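Aldo-keto reductase AKR2E4 (Bombyx mori, PDB 3WCZ) reduces 3-dehydroecdysone with NADPH as cosubstrate and may take part in the regulation of molting in the silkworm. Local coordinates at residues K236-I250 against Q268-V282. Residues are numbered along the deposited sequence; the frame is centred on the assembly and turned at random.
Sequences KYRKSVGQILLRYLI and QNIDLFDFQLTFEEV. With NAP (NADP nicotinamide-adenine-dinucleotide phosphate), chain B.
Phe275 is held between Lys239 and Arg247 on the outside of the aldo-keto reductase TIM barrel, where the chain leaving helix 263-270 runs along helix 241-251 to helix 279-286. The CG atoms of Lys239 and Arg247 lie over opposite faces of the Phe275 ring, each in a CH-pi contact. Gln243 O is at the ring edge. A chi1 of 80°, with CG between the backbone N and the carbonyl carbon, turns the ring into this slot. Phe275 CD2 lies over the rim of one face of the Tyr237 ring, 3.5 Å from Tyr237 CG, with the two planes oblique to each other. Leu272 CD1 packs on Leu246 CB, and Leu277 CD1 on Tyr248 CB.

Polar and charged groups meet at both flanks. Lys239 NZ bonds to Asp274 OD1 at 2.8 Å, on the syn lone pair. It also bonds to Asp271 O from above the carbonyl plane, and a longer salt bridge reaches Asp271 OD1. At the other flank Lys236 NZ forms a salt bridge with Glu281 OE2 at 2.7 Å. Glu281 OE1 accepts from Tyr237 OH at 2.6 Å, and from Thr278 N within a capping box. Replacing Tyr237 by an alanine would probably leave Glu281 OE1 without its hydroxyl donor and open a gap beside Phe275 and Leu277.

Side chains also reach backbone carbonyls. Arg247 NH1 reaches Leu272 O at 3.0 Å, nearly in the guanidinium plane, while NH2 pairs with Asp251. Gln243 OE1 accepts from Ser240 N in a second capping box, which orients the amide. Gln243 NE2 thus faces Gln268 O and donates to it; Asp271 N bonds the same oxygen from the opposite face. A water bridges NE2 to Asp271 OD2.

Segment 268-282 also carries part of the NADP site. Asn269 holds the adenine with both ends of its amide: OD1 accepts from NADP N6A at 2.8 Å, and ND2 donates to NADP N7A at 3.0 Å.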
ATOM      1  N   LYS A 236       3.934  -1.043 -27.597  1.00 10.44           N
ATOM      2  CA  LYS A 236       4.372   0.308 -27.924  1.00 11.10           C
ATOM      3  C   LYS A 236       5.638   0.719 -27.163  1.00 12.36           C
ATOM      4  O   LYS A 236       6.553   1.351 -27.725  1.00 11.89           O
ATOM      5  CB  LYS A 236       3.252   1.330 -27.677  1.00 11.06           C
ATOM      6  CG  LYS A 236       3.693   2.759 -27.780  1.00 10.37           C
ATOM      7  CD  LYS A 236       2.546   3.720 -27.667  1.00 11.07           C
ATOM      8  CE  LYS A 236       3.034   5.147 -27.707  1.00 11.30           C
ATOM      9  NZ  LYS A 236       1.965   6.154 -27.444  1.00 13.59           N
ATOM     10  N   TYR A 237       5.666   0.400 -25.862  1.00 10.50           N
ATOM     11  CA  TYR A 237       6.728   0.862 -24.992  1.00 10.46           C
ATOM     12  C   TYR A 237       7.800  -0.184 -24.716  1.00 10.76           C
ATOM     13  O   TYR A 237       8.765   0.083 -24.003  1.00 12.41           O
ATOM     14  CB  TYR A 237       6.126   1.370 -23.678  1.00  9.91           C
ATOM     15  CG  TYR A 237       5.285   2.595 -23.886  1.00  9.43           C
ATOM     16  CD1 TYR A 237       5.864   3.804 -24.261  1.00  9.45           C
ATOM     17  CD2 TYR A 237       3.915   2.557 -23.723  1.00  9.38           C
ATOM     18  CE1 TYR A 237       5.084   4.950 -24.457  1.00 10.06           C
ATOM     19  CE2 TYR A 237       3.129   3.699 -23.921  1.00  9.55           C
ATOM     20  CZ  TYR A 237       3.733   4.888 -24.273  1.00  8.63           C
ATOM     21  OH  TYR A 237       2.958   5.983 -24.501  1.00  9.56           O
ATOM     22  N   ARG A 238       7.631  -1.387 -25.277  1.00 10.05           N
ATOM     23  CA  ARG A 238       8.562  -2.499 -25.031  1.00 11.66           C
ATOM     24  C   ARG A 238       8.626  -2.846 -23.548  1.00 12.18           C
ATOM     25  O   ARG A 238       9.695  -3.025 -22.966  1.00 13.44           O
ATOM     26  CB  ARG A 238       9.951  -2.195 -25.582  1.00 13.59           C
ATOM     27  CG  ARG A 238       9.941  -1.965 -27.070  1.00 18.75           C
ATOM     28  CD  ARG A 238      11.311  -1.566 -27.597  1.00 23.92           C
ATOM     29  NE  ARG A 238      11.716  -0.260 -27.086  1.00 26.99           N
ATOM     30  CZ  ARG A 238      12.978   0.151 -27.019  1.00 32.14           C
ATOM     31  NH1 ARG A 238      13.961  -0.646 -27.431  1.00 39.48           N
ATOM     32  NH2 ARG A 238      13.254   1.357 -26.540  1.00 44.33           N
ATOM     33  N   LYS A 239       7.446  -2.948 -22.955  1.00 10.69           N
ATOM     34  CA  LYS A 239       7.287  -3.216 -21.541  1.00 10.07           C
ATOM     35  C   LYS A 239       6.296  -4.348 -21.408  1.00  9.45           C
ATOM     36  O   LYS A 239       5.665  -4.771 -22.400  1.00 13.17           O
ATOM     37  CB  LYS A 239       6.800  -1.950 -20.824  1.00 11.35           C
ATOM     38  CG  LYS A 239       7.815  -0.844 -20.795  1.00 11.80           C
ATOM     39  CD  LYS A 239       8.831  -1.112 -19.705  1.00 20.81           C
ATOM     40  CE  LYS A 239       9.945  -0.129 -19.745  1.00 21.33           C
ATOM     41  NZ  LYS A 239      10.858  -0.404 -18.613  1.00 14.03           N
ATOM     42  N   SER A 240       6.188  -4.927 -20.219  1.00  9.90           N
ATOM     43  CA  SER A 240       5.202  -5.950 -19.991  1.00 10.48           C
ATOM     44  C   SER A 240       3.856  -5.324 -19.646  1.00 10.39           C
ATOM     45  O   SER A 240       3.800  -4.154 -19.291  1.00  9.46           O
ATOM     46  CB  SER A 240       5.627  -6.867 -18.862  1.00 10.11           C
ATOM     47  OG  SER A 240       5.561  -6.148 -17.633  1.00 11.56           O
ATOM     48  N   VAL A 241       2.777  -6.086 -19.707  1.00  9.46           N
ATOM     49  CA  VAL A 241       1.461  -5.594 -19.319  1.00  9.63           C
ATOM     50  C   VAL A 241       1.489  -5.185 -17.847  1.00 10.11           C
ATOM     51  O   VAL A 241       0.895  -4.175 -17.476  1.00  9.33           O
ATOM     52  CB  VAL A 241       0.329  -6.638 -19.596  1.00 10.13           C
ATOM     53  CG1 VAL A 241      -0.975  -6.269 -18.867  1.00 12.26           C
ATOM     54  CG2 VAL A 241       0.089  -6.748 -21.091  1.00 11.35           C
ATOM     55  N   GLY A 242       2.193  -5.936 -17.008  1.00  9.43           N
ATOM     56  CA  GLY A 242       2.300  -5.564 -15.606  1.00  9.24           C
ATOM     57  C   GLY A 242       2.930  -4.188 -15.470  1.00  8.29           C
ATOM     58  O   GLY A 242       2.516  -3.369 -14.637  1.00  8.92           O
ATOM     59  N   GLN A 243       3.985  -3.912 -16.235  1.00  8.28           N
ATOM     60  CA  GLN A 243       4.639  -2.618 -16.165  1.00  8.32           C
ATOM     61  C   GLN A 243       3.723  -1.493 -16.645  1.00  8.45           C
ATOM     62  O   GLN A 243       3.777  -0.380 -16.115  1.00  8.45           O
ATOM     63  CB  GLN A 243       5.970  -2.640 -16.913  1.00 10.40           C
ATOM     64  CG  GLN A 243       6.986  -3.531 -16.247  1.00 10.17           C
ATOM     65  CD  GLN A 243       8.202  -3.837 -17.110  1.00 11.00           C
ATOM     66  OE1 GLN A 243       8.086  -4.084 -18.323  1.00 10.85           O
ATOM     67  NE2 GLN A 243       9.370  -3.799 -16.511  1.00 12.23           N
ATOM     68  N   ILE A 244       2.906  -1.765 -17.669  1.00  7.52           N
ATOM     69  CA  ILE A 244       1.931  -0.783 -18.113  1.00  7.88           C
ATOM     70  C   ILE A 244       0.947  -0.439 -16.991  1.00  8.86           C
ATOM     71  O   ILE A 244       0.655   0.736 -16.748  1.00  8.34           O
ATOM     72  CB  ILE A 244       1.155  -1.302 -19.369  1.00  7.98           C
ATOM     73  CG1 ILE A 244       2.080  -1.539 -20.565  1.00  8.81           C
ATOM     74  CG2 ILE A 244       0.020  -0.350 -19.741  1.00  8.72           C
ATOM     75  CD1 ILE A 244       2.853  -0.333 -21.003  1.00  9.00           C
ATOM     76  N   LEU A 245       0.445  -1.466 -16.319  1.00  7.90           N
ATOM     77  CA  LEU A 245      -0.512  -1.248 -15.236  1.00  8.10           C
ATOM     78  C   LEU A 245       0.070  -0.444 -14.090  1.00  8.04           C
ATOM     79  O   LEU A 245      -0.612   0.423 -13.537  1.00  8.15           O
ATOM     80  CB  LEU A 245      -1.003  -2.588 -14.714  1.00  9.44           C
ATOM     81  CG  LEU A 245      -1.841  -3.409 -15.713  1.00 10.56           C
ATOM     82  CD1 LEU A 245      -2.116  -4.798 -15.196  1.00 15.14           C
ATOM     83  CD2 LEU A 245      -3.171  -2.720 -16.036  1.00 15.13           C
ATOM     84  N   LEU A 246       1.328  -0.719 -13.758  1.00  7.19           N
ATOM     85  CA  LEU A 246       1.977   0.024 -12.684  1.00  7.27           C
ATOM     86  C   LEU A 246       2.314   1.457 -13.136  1.00  8.58           C
ATOM     87  O   LEU A 246       2.149   2.419 -12.356  1.00  7.95           O
ATOM     88  CB  LEU A 246       3.217  -0.719 -12.218  1.00  7.66           C
ATOM     89  CG  LEU A 246       2.952  -2.092 -11.630  1.00  7.87           C
ATOM     90  CD1 LEU A 246       4.243  -2.806 -11.336  1.00  8.97           C
ATOM     91  CD2 LEU A 246       2.118  -2.012 -10.352  1.00 11.69           C
ATOM     92  N   ARG A 247       2.764   1.638 -14.376  1.00  7.59           N
ATOM     93  CA  ARG A 247       3.089   2.973 -14.864  1.00  7.42           C
ATOM     94  C   ARG A 247       1.822   3.828 -14.932  1.00  8.13           C
ATOM     95  O   ARG A 247       1.869   5.036 -14.656  1.00  8.43           O
ATOM     96  CB  ARG A 247       3.768   2.902 -16.234  1.00  7.70           C
ATOM     97  CG  ARG A 247       4.161   4.292 -16.800  1.00  7.55           C
ATOM     98  CD  ARG A 247       5.290   4.972 -16.045  1.00  8.04           C
ATOM     99  NE  ARG A 247       5.090   6.416 -16.048  1.00  8.09           N
ATOM    100  CZ  ARG A 247       5.951   7.298 -15.542  1.00  8.25           C
ATOM    101  NH1 ARG A 247       7.112   6.914 -15.061  1.00  8.42           N
ATOM    102  NH2 ARG A 247       5.649   8.594 -15.554  1.00  9.88           N
ATOM    103  N   TYR A 248       0.692   3.230 -15.282  1.00  6.63           N
ATOM    104  CA  TYR A 248      -0.597   3.939 -15.272  1.00  6.56           C
ATOM    105  C   TYR A 248      -0.810   4.596 -13.905  1.00  8.24           C
ATOM    106  O   TYR A 248      -1.190   5.773 -13.799  1.00  8.40           O
ATOM    107  CB  TYR A 248      -1.716   2.940 -15.619  1.00  8.71           C
ATOM    108  CG  TYR A 248      -3.104   3.302 -15.137  1.00  7.76           C
ATOM    109  CD1 TYR A 248      -3.852   4.291 -15.748  1.00  8.72           C
ATOM    110  CD2 TYR A 248      -3.662   2.637 -14.052  1.00  8.04           C
ATOM    111  CE1 TYR A 248      -5.106   4.637 -15.277  1.00  9.27           C
ATOM    112  CE2 TYR A 248      -4.909   2.967 -13.592  1.00  8.86           C
ATOM    113  CZ  TYR A 248      -5.618   3.967 -14.190  1.00  9.30           C
ATOM    114  OH  TYR A 248      -6.876   4.294 -13.732  1.00 11.66           O
ATOM    115  N   LEU A 249      -0.557   3.837 -12.836  1.00  6.88           N
ATOM    116  CA  LEU A 249      -0.743   4.384 -11.510  1.00  7.67           C
ATOM    117  C   LEU A 249       0.256   5.509 -11.209  1.00  8.84           C
ATOM    118  O   LEU A 249      -0.125   6.567 -10.656  1.00  7.65           O
ATOM    119  CB  LEU A 249      -0.658   3.257 -10.470  1.00  8.54           C
ATOM    120  CG  LEU A 249      -1.742   2.182 -10.643  1.00  6.92           C
ATOM    121  CD1 LEU A 249      -1.432   0.958  -9.822  1.00  7.71           C
ATOM    122  CD2 LEU A 249      -3.114   2.728 -10.329  1.00  7.34           C
ATOM    123  N   ILE A 250       1.515   5.302 -11.580  1.00  7.45           N
ATOM    124  CA  ILE A 250       2.541   6.336 -11.446  1.00  8.07           C
ATOM    125  C   ILE A 250       2.094   7.626 -12.163  1.00  7.79           C
ATOM    126  O   ILE A 250       2.274   8.740 -11.649  1.00  8.63           O
ATOM    127  CB  ILE A 250       3.909   5.847 -11.999  1.00  7.87           C
ATOM    128  CG1 ILE A 250       4.490   4.668 -11.200  1.00 11.27           C
ATOM    129  CG2 ILE A 250       4.904   7.003 -12.077  1.00  9.05           C
ATOM    130  CD1 ILE A 250       4.987   5.060  -9.849  1.00 11.67           C
ATOM    131  N   GLN A 268      11.044  -6.484 -12.541  1.00 10.73           N
ATOM    132  CA  GLN A 268      10.250  -5.805 -13.573  1.00 12.99           C
ATOM    133  C   GLN A 268       9.361  -4.721 -12.995  1.00  9.34           C
ATOM    134  O   GLN A 268       9.162  -3.673 -13.601  1.00 10.59           O
ATOM    135  CB  GLN A 268       9.387  -6.824 -14.293  1.00 14.33           C
ATOM    136  CG  GLN A 268      10.208  -7.755 -15.156  1.00 21.27           C
ATOM    137  CD  GLN A 268       9.367  -8.722 -15.955  1.00 25.38           C
ATOM    138  OE1 GLN A 268       8.356  -9.244 -15.486  1.00 24.98           O
ATOM    139  NE2 GLN A 268       9.785  -8.962 -17.192  1.00 40.31           N
ATOM    140  N   ASN A 269       8.858  -4.963 -11.792  1.00 10.13           N
ATOM    141  CA  ASN A 269       7.810  -4.119 -11.235  1.00 10.75           C
ATOM    142  C   ASN A 269       8.312  -2.748 -10.754  1.00 10.61           C
ATOM    143  O   ASN A 269       7.507  -1.862 -10.492  1.00 11.63           O
ATOM    144  CB  ASN A 269       7.088  -4.852 -10.100  1.00  9.51           C
ATOM    145  CG  ASN A 269       6.187  -5.961 -10.580  1.00  9.17           C
ATOM    146  OD1 ASN A 269       5.883  -6.061 -11.778  1.00 11.01           O
ATOM    147  ND2 ASN A 269       5.781  -6.824  -9.674  1.00  9.12           N
ATOM    148  N   ILE A 270       9.629  -2.552 -10.700  1.00  9.53           N
ATOM    149  CA  ILE A 270      10.174  -1.230 -10.368  1.00 10.77           C
ATOM    150  C   ILE A 270      10.786  -0.549 -11.603  1.00  9.11           C
ATOM    151  O   ILE A 270      11.168   0.610 -11.532  1.00 10.44           O
ATOM    152  CB  ILE A 270      11.175  -1.340  -9.178  1.00  9.81           C
ATOM    153  CG1 ILE A 270      11.461   0.030  -8.569  1.00 10.70           C
ATOM    154  CG2 ILE A 270      12.436  -2.050  -9.606  1.00 11.09           C
ATOM    155  CD1 ILE A 270      12.008  -0.082  -7.166  1.00 12.39           C
ATOM    156  N   ASP A 271      10.814  -1.254 -12.739  1.00 10.63           N
ATOM    157  CA  ASP A 271      11.434  -0.705 -13.952  1.00 11.62           C
ATOM    158  C   ASP A 271      10.413   0.127 -14.747  1.00 10.95           C
ATOM    159  O   ASP A 271      10.011  -0.255 -15.844  1.00 10.20           O
ATOM    160  CB  ASP A 271      12.040  -1.840 -14.791  1.00 14.30           C
ATOM    161  CG  ASP A 271      12.936  -1.348 -15.912  1.00 13.29           C
ATOM    162  OD1 ASP A 271      13.253  -0.143 -15.969  1.00 15.30           O
ATOM    163  OD2 ASP A 271      13.320  -2.206 -16.741  1.00 20.05           O
ATOM    164  N   LEU A 272      10.023   1.264 -14.186  1.00  9.06           N
ATOM    165  CA  LEU A 272       8.894   2.056 -14.672  1.00  8.73           C
ATOM    166  C   LEU A 272       9.262   3.466 -15.069  1.00  9.21           C
ATOM    167  O   LEU A 272       8.375   4.262 -15.335  1.00 10.09           O
ATOM    168  CB  LEU A 272       7.815   2.127 -13.550  1.00 11.00           C
ATOM    169  CG  LEU A 272       7.392   0.830 -12.877  1.00 10.96           C
ATOM    170  CD1 LEU A 272       6.397   1.152 -11.770  1.00 10.35           C
ATOM    171  CD2 LEU A 272       6.786  -0.145 -13.847  1.00  9.89           C
ATOM    172  N   PHE A 273      10.560   3.784 -15.089  1.00  9.56           N
ATOM    173  CA  PHE A 273      10.986   5.185 -15.143  1.00 10.33           C
ATOM    174  C   PHE A 273      11.751   5.551 -16.401  1.00 10.49           C
ATOM    175  O   PHE A 273      12.346   6.623 -16.468  1.00 11.07           O
ATOM    176  CB  PHE A 273      11.700   5.547 -13.832  1.00 10.65           C
ATOM    177  CG  PHE A 273      10.834   5.246 -12.655  1.00  8.78           C
ATOM    178  CD1 PHE A 273       9.747   6.058 -12.375  1.00  9.91           C
ATOM    179  CD2 PHE A 273      11.008   4.084 -11.909  1.00 10.39           C
ATOM    180  CE1 PHE A 273       8.886   5.740 -11.374  1.00  9.47           C
ATOM    181  CE2 PHE A 273      10.125   3.767 -10.880  1.00  9.66           C
ATOM    182  CZ  PHE A 273       9.076   4.603 -10.624  1.00  9.77           C
ATOM    183  N   ASP A 274      11.638   4.699 -17.409  1.00 10.16           N
ATOM    184  CA  ASP A 274      12.208   4.979 -18.713  1.00 10.78           C
ATOM    185  C   ASP A 274      11.111   5.139 -19.780  1.00 11.43           C
ATOM    186  O   ASP A 274      11.407   5.170 -20.979  1.00 10.82           O
ATOM    187  CB  ASP A 274      13.229   3.885 -19.080  1.00 12.61           C
ATOM    188  CG  ASP A 274      12.621   2.508 -19.210  1.00 17.22           C
ATOM    189  OD1 ASP A 274      11.494   2.290 -18.727  1.00 15.36           O
ATOM    190  OD2 ASP A 274      13.298   1.594 -19.770  1.00 20.84           O
ATOM    191  N   PHE A 275       9.863   5.296 -19.353  1.00  9.93           N
ATOM    192  CA  PHE A 275       8.743   5.558 -20.249  1.00 10.26           C
ATOM    193  C   PHE A 275       7.626   6.170 -19.460  1.00  9.07           C
ATOM    194  O   PHE A 275       7.664   6.172 -18.227  1.00 10.02           O
ATOM    195  CB  PHE A 275       8.252   4.278 -20.965  1.00  9.97           C
ATOM    196  CG  PHE A 275       7.354   3.389 -20.142  1.00  9.14           C
ATOM    197  CD1 PHE A 275       7.844   2.679 -19.040  1.00 10.47           C
ATOM    198  CD2 PHE A 275       6.024   3.230 -20.485  1.00  9.93           C
ATOM    199  CE1 PHE A 275       7.003   1.835 -18.314  1.00  9.32           C
ATOM    200  CE2 PHE A 275       5.220   2.376 -19.795  1.00  9.39           C
ATOM    201  CZ  PHE A 275       5.706   1.682 -18.707  1.00 10.19           C
ATOM    202  N   GLN A 276       6.611   6.649 -20.145  1.00  8.30           N
ATOM    203  CA  GLN A 276       5.409   7.130 -19.510  1.00  9.00           C
ATOM    204  C   GLN A 276       4.247   7.001 -20.454  1.00 10.76           C
ATOM    205  O   GLN A 276       4.420   6.919 -21.682  1.00 10.21           O
ATOM    206  CB  GLN A 276       5.528   8.604 -19.100  1.00 10.45           C
ATOM    207  CG  GLN A 276       5.507   9.557 -20.303  1.00 12.83           C
ATOM    208  CD  GLN A 276       6.145  10.882 -19.994  1.00 15.62           C
ATOM    209  OE1 GLN A 276       7.357  11.042 -20.170  1.00 17.00           O
ATOM    210  NE2 GLN A 276       5.357  11.821 -19.496  1.00 16.67           N
ATOM    211  N   LEU A 277       3.050   6.904 -19.912  1.00  9.77           N
ATOM    212  CA  LEU A 277       1.839   6.859 -20.724  1.00 10.35           C
ATOM    213  C   LEU A 277       1.369   8.251 -21.116  1.00 11.88           C
ATOM    214  O   LEU A 277       1.615   9.240 -20.409  1.00 14.42           O
ATOM    215  CB  LEU A 277       0.735   6.145 -19.973  1.00  9.54           C
ATOM    216  CG  LEU A 277       1.029   4.716 -19.523  1.00  9.08           C
ATOM    217  CD1 LEU A 277      -0.196   4.053 -18.949  1.00 11.14           C
ATOM    218  CD2 LEU A 277       1.546   3.856 -20.646  1.00 10.74           C
ATOM    219  N   THR A 278       0.670   8.345 -22.230  1.00 10.40           N
ATOM    220  CA  THR A 278       0.118   9.625 -22.636  1.00  9.78           C
ATOM    221  C   THR A 278      -1.202   9.868 -21.918  1.00 11.28           C
ATOM    222  O   THR A 278      -1.806   8.941 -21.341  1.00 10.63           O
ATOM    223  CB  THR A 278      -0.174   9.665 -24.111  1.00 12.20           C
ATOM    224  OG1 THR A 278      -1.188   8.709 -24.396  1.00 12.01           O
ATOM    225  CG2 THR A 278       1.047   9.359 -24.931  1.00 12.07           C
ATOM    226  N   PHE A 279      -1.700  11.101 -21.969  1.00 13.25           N
ATOM    227  CA  PHE A 279      -2.975  11.376 -21.331  1.00 12.77           C
ATOM    228  C   PHE A 279      -4.105  10.543 -21.950  1.00 13.59           C
ATOM    229  O   PHE A 279      -4.997  10.084 -21.244  1.00 12.79           O
ATOM    230  CB  PHE A 279      -3.281  12.896 -21.325  1.00 16.41           C
ATOM    231  CG  PHE A 279      -3.624  13.475 -22.663  1.00 20.13           C
ATOM    232  CD1 PHE A 279      -4.952  13.527 -23.088  1.00 23.14           C
ATOM    233  CD2 PHE A 279      -2.640  14.042 -23.478  1.00 18.54           C
ATOM    234  CE1 PHE A 279      -5.281  14.088 -24.317  1.00 21.60           C
ATOM    235  CE2 PHE A 279      -2.966  14.595 -24.708  1.00 19.23           C
ATOM    236  CZ  PHE A 279      -4.280  14.620 -25.128  1.00 22.02           C
ATOM    237  N   GLU A 280      -4.053  10.303 -23.257  1.00 13.31           N
ATOM    238  CA  GLU A 280      -5.095   9.515 -23.892  1.00 12.97           C
ATOM    239  C   GLU A 280      -5.037   8.042 -23.433  1.00 11.27           C
ATOM    240  O   GLU A 280      -6.061   7.377 -23.297  1.00 12.89           O
ATOM    241  CB  GLU A 280      -4.995   9.602 -25.403  1.00 13.05           C
ATOM    242  CG  GLU A 280      -5.518  10.914 -25.992  1.00 21.50           C
ATOM    243  CD  GLU A 280      -7.028  11.084 -25.796  1.00 44.12           C
ATOM    244  OE1 GLU A 280      -7.757  10.059 -25.811  1.00 42.37           O
ATOM    245  OE2 GLU A 280      -7.482  12.242 -25.631  1.00 46.28           O
ATOM    246  N   GLU A 281      -3.836   7.550 -23.154  1.00 10.12           N
ATOM    247  CA  GLU A 281      -3.653   6.167 -22.705  1.00  9.69           C
ATOM    248  C   GLU A 281      -4.131   6.001 -21.273  1.00  9.05           C
ATOM    249  O   GLU A 281      -4.800   5.024 -20.952  1.00 10.20           O
ATOM    250  CB  GLU A 281      -2.200   5.736 -22.872  1.00  8.77           C
ATOM    251  CG  GLU A 281      -1.827   5.614 -24.348  1.00  8.63           C
ATOM    252  CD  GLU A 281      -0.347   5.605 -24.602  1.00 10.20           C
ATOM    253  OE1 GLU A 281       0.479   5.875 -23.720  1.00  9.62           O
ATOM    254  OE2 GLU A 281      -0.004   5.292 -25.769  1.00 11.84           O
ATOM    255  N   VAL A 282      -3.823   6.968 -20.422  1.00  9.41           N
ATOM    256  CA  VAL A 282      -4.354   6.953 -19.063  1.00  9.95           C
ATOM    257  C   VAL A 282      -5.876   6.997 -19.115  1.00 10.38           C
ATOM    258  O   VAL A 282      -6.551   6.269 -18.390  1.00 10.22           O
ATOM    259  CB  VAL A 282      -3.779   8.116 -18.240  1.00 10.06           C
ATOM    260  CG1 VAL A 282      -4.469   8.236 -16.871  1.00 12.16           C
ATOM    261  CG2 VAL A 282      -2.307   7.913 -18.026  1.00 10.96           C
TER
HETATM  262  PA  NAP B 401      -1.180  -7.333  -6.475  1.00  7.92           P
HETATM  263  O1A NAP B 401       0.149  -6.721  -6.313  1.00  9.16           O
HETATM  264  O2A NAP B 401      -2.351  -6.595  -6.905  1.00  8.11           O
HETATM  265  O5B NAP B 401      -1.145  -8.667  -7.285  1.00  8.86           O
HETATM  266  C5B NAP B 401      -0.219  -9.669  -6.994  1.00  9.54           C
HETATM  267  C4B NAP B 401      -0.264 -10.852  -7.950  1.00  8.79           C
HETATM  268  O4B NAP B 401       0.256 -10.450  -9.233  1.00 10.31           O
HETATM  269  C3B NAP B 401       0.480 -12.063  -7.537  1.00 10.82           C
HETATM  270  O3B NAP B 401      -0.281 -13.175  -7.943  1.00 11.36           O
HETATM  271  C2B NAP B 401       1.728 -11.950  -8.273  1.00  9.96           C
HETATM  272  O2B NAP B 401       2.387 -13.180  -8.496  1.00 10.80           O
HETATM  273  C1B NAP B 401       1.310 -11.317  -9.574  1.00 11.14           C
HETATM  274  N9A NAP B 401       2.296 -10.501 -10.252  1.00 10.79           N
HETATM  275  C8A NAP B 401       3.142  -9.634  -9.658  1.00  9.16           C
HETATM  276  N7A NAP B 401       3.834  -8.952 -10.548  1.00 10.16           N
HETATM  277  C5A NAP B 401       3.444  -9.386 -11.787  1.00 11.09           C
HETATM  278  C6A NAP B 401       3.817  -9.042 -13.090  1.00 11.83           C
HETATM  279  N6A NAP B 401       4.802  -8.100 -13.403  1.00 13.84           N
HETATM  280  N1A NAP B 401       3.197  -9.698 -14.087  1.00 15.35           N
HETATM  281  C2A NAP B 401       2.260 -10.611 -13.836  1.00 13.05           C
HETATM  282  N3A NAP B 401       1.866 -10.959 -12.599  1.00 13.04           N
HETATM  283  C4A NAP B 401       2.456 -10.329 -11.572  1.00 11.35           C
HETATM  284  O3  NAP B 401      -1.519  -8.004  -5.039  1.00  9.84           O
HETATM  285  PN  NAP B 401      -2.179  -7.605  -3.645  1.00  8.29           P
HETATM  286  O1N NAP B 401      -1.448  -8.413  -2.637  1.00  9.32           O
HETATM  287  O2N NAP B 401      -3.653  -7.762  -3.775  1.00  9.53           O
HETATM  288  O5D NAP B 401      -1.905  -6.056  -3.422  1.00  7.70           O
HETATM  289  C5D NAP B 401      -0.610  -5.566  -3.320  1.00  8.81           C
HETATM  290  C4D NAP B 401      -0.185  -5.104  -1.919  1.00  7.95           C
HETATM  291  O4D NAP B 401      -0.964  -4.007  -1.480  1.00  8.14           O
HETATM  292  C3D NAP B 401      -0.373  -6.119  -0.838  1.00  6.71           C
HETATM  293  O3D NAP B 401       0.558  -7.179  -0.913  1.00  7.48           O
HETATM  294  C2D NAP B 401      -0.293  -5.297   0.350  1.00  8.19           C
HETATM  295  O2D NAP B 401       1.029  -4.913   0.605  1.00  7.76           O
HETATM  296  C1D NAP B 401      -1.137  -4.110  -0.062  1.00  8.41           C
HETATM  297  N1N NAP B 401      -2.575  -4.136   0.231  1.00  8.48           N
HETATM  298  C2N NAP B 401      -3.080  -3.351   1.201  1.00  7.55           C
HETATM  299  C3N NAP B 401      -4.427  -3.363   1.462  1.00  9.28           C
HETATM  300  C7N NAP B 401      -4.909  -2.434   2.511  1.00  9.39           C
HETATM  301  O7N NAP B 401      -4.270  -1.410   2.852  1.00 10.19           O
HETATM  302  N7N NAP B 401      -6.151  -2.666   2.986  1.00  5.79           N
HETATM  303  C4N NAP B 401      -5.295  -4.238   0.784  1.00  9.17           C
HETATM  304  C5N NAP B 401      -4.767  -5.040  -0.237  1.00  9.24           C
HETATM  305  C6N NAP B 401      -3.401  -4.952  -0.476  1.00  9.66           C
HETATM  306  P2B NAP B 401       3.909 -13.434  -8.065  1.00 11.61           P
HETATM  307  O1X NAP B 401       4.136 -14.914  -8.430  1.00 13.70           O
HETATM  308  O2X NAP B 401       4.762 -12.565  -8.882  1.00 11.72           O
HETATM  309  O3X NAP B 401       4.003 -13.175  -6.582  1.00 12.36           O
HETATM  310  O   HOH W   1      12.197  -2.669 -19.753  1.00 28.41           O
HETATM  311  O   HOH W   2      12.060  -4.782 -17.086  1.00 29.02           O